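Local atomic coordinates of alpha-rhamnosidase (Dictyoglomus thermophilum, PDB entry 6I60), a protein that probably releases terminal non-reducing alpha-L-rhamnose residues from alpha-L-rhamnosides by hydrolysis. Residues D558-W570 and S630-I644. Numbering follows the deposited sequence.
Sequences DPAWSTAYITIAW and STFYFYHDVITLSKI
Tyr-633 turns one ring face to the start of the helical segment 558-570, where Ala-560 CA makes a CH-pi contact 3.9 Å from the ring centroid. Ala-560 CB lies 3.6 Å from Tyr-633 CE2, while the methyl CG2 of Thr-563 comes in obliquely to CE1 of the same ring (3.5 Å). Phe-632 lies against the opposite face, and the phenol OH is hydrogen-bonded to Tyr-766. With an alanine here, Ala-560 and Thr-563 would probably lose the ring they pack on, and the Tyr-766 hydroxyl this partner. One turn on, Thr-563 OG1 donates to the syn lone pair of Asp-637 OD2 (2.6 Å), a buried bond flanked by the Ile-566 side chain. The hydroxyl can face the carboxylate because it stands opposite the backbone N (chi1 -169°). Farther along, Ile-644 CG1 packs at the edge of the Trp-570 ring, 3.6 Å from CE3. At the other end, Asp-558 N-caps the first turn through OD1 to Ala-560 N (2.8 Å), and its OD2 accepts from Lys-609 N and Tyr-610 N. Helices 564-570 and 630-644 cross at 45°, their axes 10.1 Å apart, a buried helix-helix packing within the six-hairpin glycosidase domain, consistent with its (alpha/alpha)6 barrel.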
loop_
_atom_site.group_PDB
_atom_site.type_symbol
_atom_site.label_atom_id
_atom_site.label_comp_id
_atom_site.label_asym_id
_atom_site.label_seq_id
_atom_site.Cartn_x
_atom_site.Cartn_y
_atom_site.Cartn_z
ATOM N N ASP A 558 -15.630 -13.723 3.662
ATOM C CA ASP A 558 -15.413 -14.745 2.652
ATOM C C ASP A 558 -13.997 -15.300 2.784
ATOM O O ASP A 558 -13.055 -14.539 3.028
ATOM C CB ASP A 558 -15.628 -14.163 1.252
ATOM C CG ASP A 558 -15.690 -15.230 0.170
ATOM O OD1 ASP A 558 -14.634 -15.806 -0.170
ATOM O OD2 ASP A 558 -16.796 -15.487 -0.350
ATOM N N PRO A 559 -13.815 -16.616 2.654
ATOM C CA PRO A 559 -12.454 -17.171 2.759
ATOM C C PRO A 559 -11.484 -16.582 1.749
ATOM O O PRO A 559 -10.307 -16.383 2.073
ATOM C CB PRO A 559 -12.676 -18.673 2.542
ATOM C CG PRO A 559 -14.089 -18.907 2.960
ATOM C CD PRO A 559 -14.840 -17.670 2.558
ATOM N N ALA A 560 -11.948 -16.286 0.531
ATOM C CA ALA A 560 -11.093 -15.627 -0.451
ATOM C C ALA A 560 -10.767 -14.193 -0.058
ATOM O O ALA A 560 -9.809 -13.620 -0.588
ATOM C CB ALA A 560 -11.754 -15.646 -1.829
ATOM N N TRP A 561 -11.544 -13.606 0.849
ATOM C CA TRP A 561 -11.316 -12.251 1.331
ATOM C C TRP A 561 -10.511 -12.246 2.628
ATOM O O TRP A 561 -9.482 -11.570 2.722
ATOM C CB TRP A 561 -12.660 -11.540 1.534
ATOM C CG TRP A 561 -13.104 -10.710 0.361
ATOM C CD1 TRP A 561 -13.406 -9.380 0.371
ATOM C CD2 TRP A 561 -13.302 -11.156 -0.986
ATOM N NE1 TRP A 561 -13.777 -8.968 -0.885
ATOM C CE2 TRP A 561 -13.720 -10.039 -1.738
ATOM C CE3 TRP A 561 -13.166 -12.389 -1.632
ATOM C CZ2 TRP A 561 -14.001 -10.118 -3.100
ATOM C CZ3 TRP A 561 -13.446 -12.465 -2.983
ATOM C CH2 TRP A 561 -13.858 -11.337 -3.702
ATOM N N SER A 562 -10.958 -13.010 3.627
ATOM C CA SER A 562 -10.306 -13.024 4.930
ATOM C C SER A 562 -8.909 -13.625 4.892
ATOM O O SER A 562 -8.177 -13.502 5.880
ATOM C CB SER A 562 -11.166 -13.791 5.935
ATOM O OG SER A 562 -12.396 -13.130 6.163
ATOM N N THR A 563 -8.521 -14.266 3.787
ATOM C CA THR A 563 -7.172 -14.804 3.662
ATOM C C THR A 563 -6.105 -13.717 3.626
ATOM O O THR A 563 -4.914 -14.044 3.679
ATOM C CB THR A 563 -7.063 -15.662 2.402
ATOM O OG1 THR A 563 -5.825 -16.384 2.419
ATOM C CG2 THR A 563 -7.115 -14.787 1.161
ATOM N N ALA A 564 -6.500 -12.445 3.542
ATOM C CA ALA A 564 -5.535 -11.355 3.475
ATOM C C ALA A 564 -4.705 -11.230 4.746
ATOM O O ALA A 564 -3.623 -10.635 4.706
ATOM C CB ALA A 564 -6.255 -10.035 3.196
ATOM N N TYR A 565 -5.184 -11.771 5.869
ATOM C CA TYR A 565 -4.426 -11.681 7.112
ATOM C C TYR A 565 -3.135 -12.487 7.028
ATOM O O TYR A 565 -2.045 -11.957 7.265
ATOM C CB TYR A 565 -5.282 -12.154 8.287
ATOM C CG TYR A 565 -4.771 -11.700 9.639
ATOM C CD1 TYR A 565 -3.831 -10.685 9.744
ATOM C CD2 TYR A 565 -5.233 -12.289 10.811
ATOM C CE1 TYR A 565 -3.364 -10.268 10.975
ATOM C CE2 TYR A 565 -4.770 -11.879 12.047
ATOM C CZ TYR A 565 -3.836 -10.867 12.123
ATOM O OH TYR A 565 -3.372 -10.452 13.351
ATOM N N ILE A 566 -3.238 -13.773 6.689
ATOM C CA ILE A 566 -2.045 -14.608 6.621
ATOM C C ILE A 566 -1.276 -14.373 5.324
ATOM O O ILE A 566 -0.046 -14.498 5.300
ATOM C CB ILE A 566 -2.415 -16.092 6.777
ATOM C CG1 ILE A 566 -3.428 -16.497 5.713
ATOM C CG2 ILE A 566 -2.986 -16.365 8.149
ATOM C CD1 ILE A 566 -3.053 -17.751 4.998
ATOM N N THR A 567 -1.972 -14.039 4.234
ATOM C CA THR A 567 -1.301 -13.879 2.948
ATOM C C THR A 567 -0.392 -12.657 2.951
ATOM O O THR A 567 0.791 -12.749 2.602
ATOM C CB THR A 567 -2.332 -13.779 1.822
ATOM O OG1 THR A 567 -2.968 -15.051 1.642
ATOM C CG2 THR A 567 -1.665 -13.360 0.519
ATOM N N ILE A 568 -0.928 -11.499 3.346
ATOM C CA ILE A 568 -0.118 -10.285 3.375
ATOM C C ILE A 568 1.029 -10.438 4.364
ATOM O O ILE A 568 2.156 -9.994 4.106
ATOM C CB ILE A 568 -0.999 -9.064 3.700
ATOM C CG1 ILE A 568 -1.995 -8.816 2.566
ATOM C CG2 ILE A 568 -0.144 -7.829 3.928
ATOM C CD1 ILE A 568 -3.032 -7.763 2.882
ATOM N N ALA A 569 0.772 -11.086 5.502
ATOM C CA ALA A 569 1.839 -11.322 6.468
ATOM C C ALA A 569 2.907 -12.245 5.893
ATOM O O ALA A 569 4.106 -12.017 6.094
ATOM C CB ALA A 569 1.263 -11.899 7.759
ATOM N N TRP A 570 2.494 -13.290 5.170
ATOM C CA TRP A 570 3.464 -14.167 4.524
ATOM C C TRP A 570 4.234 -13.435 3.433
ATOM O O TRP A 570 5.408 -13.740 3.193
ATOM C CB TRP A 570 2.763 -15.398 3.948
ATOM C CG TRP A 570 3.673 -16.299 3.174
ATOM C CD1 TRP A 570 3.820 -16.348 1.819
ATOM C CD2 TRP A 570 4.568 -17.280 3.709
ATOM N NE1 TRP A 570 4.750 -17.299 1.476
ATOM C CE2 TRP A 570 5.224 -17.887 2.619
ATOM C CE3 TRP A 570 4.878 -17.707 5.005
ATOM C CZ2 TRP A 570 6.170 -18.897 2.784
ATOM C CZ3 TRP A 570 5.818 -18.710 5.166
ATOM C CH2 TRP A 570 6.453 -19.293 4.062
ATOM N N SER A 630 -13.644 -21.444 -2.027
ATOM C CA SER A 630 -13.579 -21.326 -0.573
ATOM C C SER A 630 -12.703 -22.417 0.024
ATOM O O SER A 630 -11.880 -22.154 0.909
ATOM C CB SER A 630 -14.983 -21.381 0.019
ATOM O OG SER A 630 -15.540 -20.087 0.118
ATOM N N THR A 631 -12.878 -23.655 -0.439
ATOM C CA THR A 631 -12.021 -24.744 0.016
ATOM C C THR A 631 -10.594 -24.566 -0.480
ATOM O O THR A 631 -9.649 -24.998 0.188
ATOM C CB THR A 631 -12.594 -26.084 -0.443
ATOM O OG1 THR A 631 -14.009 -26.101 -0.208
ATOM C CG2 THR A 631 -11.955 -27.228 0.316
ATOM N N PHE A 632 -10.422 -23.930 -1.642
ATOM C CA PHE A 632 -9.084 -23.611 -2.131
ATOM C C PHE A 632 -8.330 -22.744 -1.130
ATOM O O PHE A 632 -7.141 -22.965 -0.875
ATOM C CB PHE A 632 -9.186 -22.915 -3.491
ATOM C CG PHE A 632 -7.913 -22.249 -3.943
ATOM C CD1 PHE A 632 -7.689 -20.903 -3.691
ATOM C CD2 PHE A 632 -6.953 -22.960 -4.645
ATOM C CE1 PHE A 632 -6.524 -20.288 -4.115
ATOM C CE2 PHE A 632 -5.789 -22.346 -5.074
ATOM C CZ PHE A 632 -5.574 -21.010 -4.808
ATOM N N TYR A 633 -9.011 -21.757 -0.545
ATOM C CA TYR A 633 -8.369 -20.875 0.420
ATOM C C TYR A 633 -8.334 -21.469 1.820
ATOM O O TYR A 633 -7.521 -21.032 2.642
ATOM C CB TYR A 633 -9.070 -19.515 0.432
ATOM C CG TYR A 633 -8.552 -18.578 -0.637
ATOM C CD1 TYR A 633 -7.311 -17.968 -0.508
ATOM C CD2 TYR A 633 -9.292 -18.319 -1.784
ATOM C CE1 TYR A 633 -6.824 -17.117 -1.484
ATOM C CE2 TYR A 633 -8.816 -17.466 -2.767
ATOM C CZ TYR A 633 -7.580 -16.869 -2.611
ATOM O OH TYR A 633 -7.092 -16.021 -3.581
ATOM N N PHE A 634 -9.189 -22.453 2.111
ATOM C CA PHE A 634 -9.067 -23.180 3.370
ATOM C C PHE A 634 -7.790 -24.011 3.386
ATOM O O PHE A 634 -7.045 -24.006 4.372
ATOM C CB PHE A 634 -10.293 -24.068 3.587
ATOM C CG PHE A 634 -10.304 -24.772 4.913
ATOM C CD1 PHE A 634 -9.808 -24.151 6.048
ATOM C CD2 PHE A 634 -10.810 -26.057 5.025
ATOM C CE1 PHE A 634 -9.818 -24.797 7.270
ATOM C CE2 PHE A 634 -10.823 -26.710 6.244
ATOM C CZ PHE A 634 -10.326 -26.079 7.368
ATOM N N TYR A 635 -7.522 -24.729 2.295
ATOM C CA TYR A 635 -6.252 -25.436 2.168
ATOM C C TYR A 635 -5.088 -24.454 2.121
ATOM O O TYR A 635 -4.022 -24.714 2.692
ATOM C CB TYR A 635 -6.274 -26.320 0.920
ATOM C CG TYR A 635 -4.967 -27.018 0.614
ATOM C CD1 TYR A 635 -4.680 -28.261 1.155
ATOM C CD2 TYR A 635 -4.029 -26.439 -0.229
ATOM C CE1 TYR A 635 -3.489 -28.904 0.874
ATOM C CE2 TYR A 635 -2.834 -27.073 -0.514
ATOM C CZ TYR A 635 -2.573 -28.308 0.039
ATOM O OH TYR A 635 -1.389 -28.949 -0.238
ATOM N N HIS A 636 -5.280 -23.315 1.451
ATOM C CA HIS A 636 -4.225 -22.311 1.367
ATOM C C HIS A 636 -3.873 -21.762 2.744
ATOM O O HIS A 636 -2.691 -21.624 3.084
ATOM C CB HIS A 636 -4.656 -21.183 0.427
ATOM C CG HIS A 636 -3.610 -20.132 0.214
ATOM N ND1 HIS A 636 -3.354 -19.139 1.134
ATOM C CD2 HIS A 636 -2.765 -19.913 -0.821
ATOM C CE1 HIS A 636 -2.391 -18.358 0.679
ATOM N NE2 HIS A 636 -2.016 -18.805 -0.506
ATOM N N ASP A 637 -4.887 -21.451 3.558
ATOM C CA ASP A 637 -4.628 -20.863 4.867
ATOM C C ASP A 637 -3.965 -21.854 5.813
ATOM O O ASP A 637 -3.145 -21.457 6.647
ATOM C CB ASP A 637 -5.930 -20.332 5.472
ATOM C CG ASP A 637 -6.411 -19.058 4.796
ATOM O OD1 ASP A 637 -7.500 -18.558 5.155
ATOM O OD2 ASP A 637 -5.699 -18.558 3.901
ATOM N N VAL A 638 -4.296 -23.138 5.693
ATOM C CA VAL A 638 -3.730 -24.141 6.587
ATOM C C VAL A 638 -2.311 -24.509 6.165
ATOM O O VAL A 638 -1.441 -24.746 7.011
ATOM C CB VAL A 638 -4.656 -25.371 6.639
ATOM C CG1 VAL A 638 -4.024 -26.493 7.440
ATOM C CG2 VAL A 638 -6.004 -24.991 7.232
ATOM N N ILE A 639 -2.046 -24.548 4.856
ATOM C CA ILE A 639 -0.721 -24.939 4.381
ATOM C C ILE A 639 0.316 -23.886 4.754
ATOM O O ILE A 639 1.391 -24.209 5.274
ATOM C CB ILE A 639 -0.749 -25.192 2.862
ATOM C CG1 ILE A 639 -1.095 -26.651 2.578
ATOM C CG2 ILE A 639 0.598 -24.862 2.231
ATOM C CD1 ILE A 639 -0.021 -27.619 3.022
ATOM N N THR A 640 0.010 -22.611 4.499
ATOM C CA THR A 640 0.971 -21.557 4.807
ATOM C C THR A 640 1.109 -21.344 6.310
ATOM O O THR A 640 2.168 -20.908 6.776
ATOM C CB THR A 640 0.572 -20.250 4.119
ATOM O OG1 THR A 640 -0.587 -19.706 4.759
ATOM C CG2 THR A 640 0.273 -20.488 2.642
ATOM N N LEU A 641 0.059 -21.641 7.082
ATOM C CA LEU A 641 0.181 -21.579 8.535
ATOM C C LEU A 641 1.105 -22.673 9.052
ATOM O O LEU A 641 1.923 -22.431 9.947
ATOM C CB LEU A 641 -1.191 -21.687 9.194
ATOM C CG LEU A 641 -1.185 -21.626 10.724
ATOM C CD1 LEU A 641 -0.555 -20.331 11.207
ATOM C CD2 LEU A 641 -2.592 -21.771 11.277
ATOM N N SER A 642 0.988 -23.884 8.503
ATOM C CA SER A 642 1.924 -24.944 8.859
ATOM C C SER A 642 3.337 -24.607 8.404
ATOM O O SER A 642 4.311 -25.055 9.021
ATOM C CB SER A 642 1.469 -26.274 8.257
ATOM O OG SER A 642 2.032 -26.473 6.972
ATOM N N LYS A 643 3.469 -23.822 7.333
ATOM C CA LYS A 643 4.788 -23.365 6.909
ATOM C C LYS A 643 5.329 -22.305 7.860
ATOM O O LYS A 643 6.539 -22.250 8.115
ATOM C CB LYS A 643 4.725 -22.826 5.479
ATOM C CG LYS A 643 5.900 -23.239 4.607
ATOM C CD LYS A 643 5.467 -23.504 3.172
ATOM C CE LYS A 643 6.610 -24.087 2.351
ATOM N NZ LYS A 643 6.174 -24.492 0.983
ATOM N N ILE A 644 4.448 -21.458 8.396
ATOM C CA ILE A 644 4.866 -20.463 9.377
ATOM C C ILE A 644 5.196 -21.132 10.707
ATOM O O ILE A 644 6.141 -20.735 11.402
ATOM C CB ILE A 644 3.776 -19.384 9.535
ATOM C CG1 ILE A 644 3.692 -18.520 8.274
ATOM C CG2 ILE A 644 4.040 -18.516 10.759
ATOM C CD1 ILE A 644 2.521 -17.560 8.263
#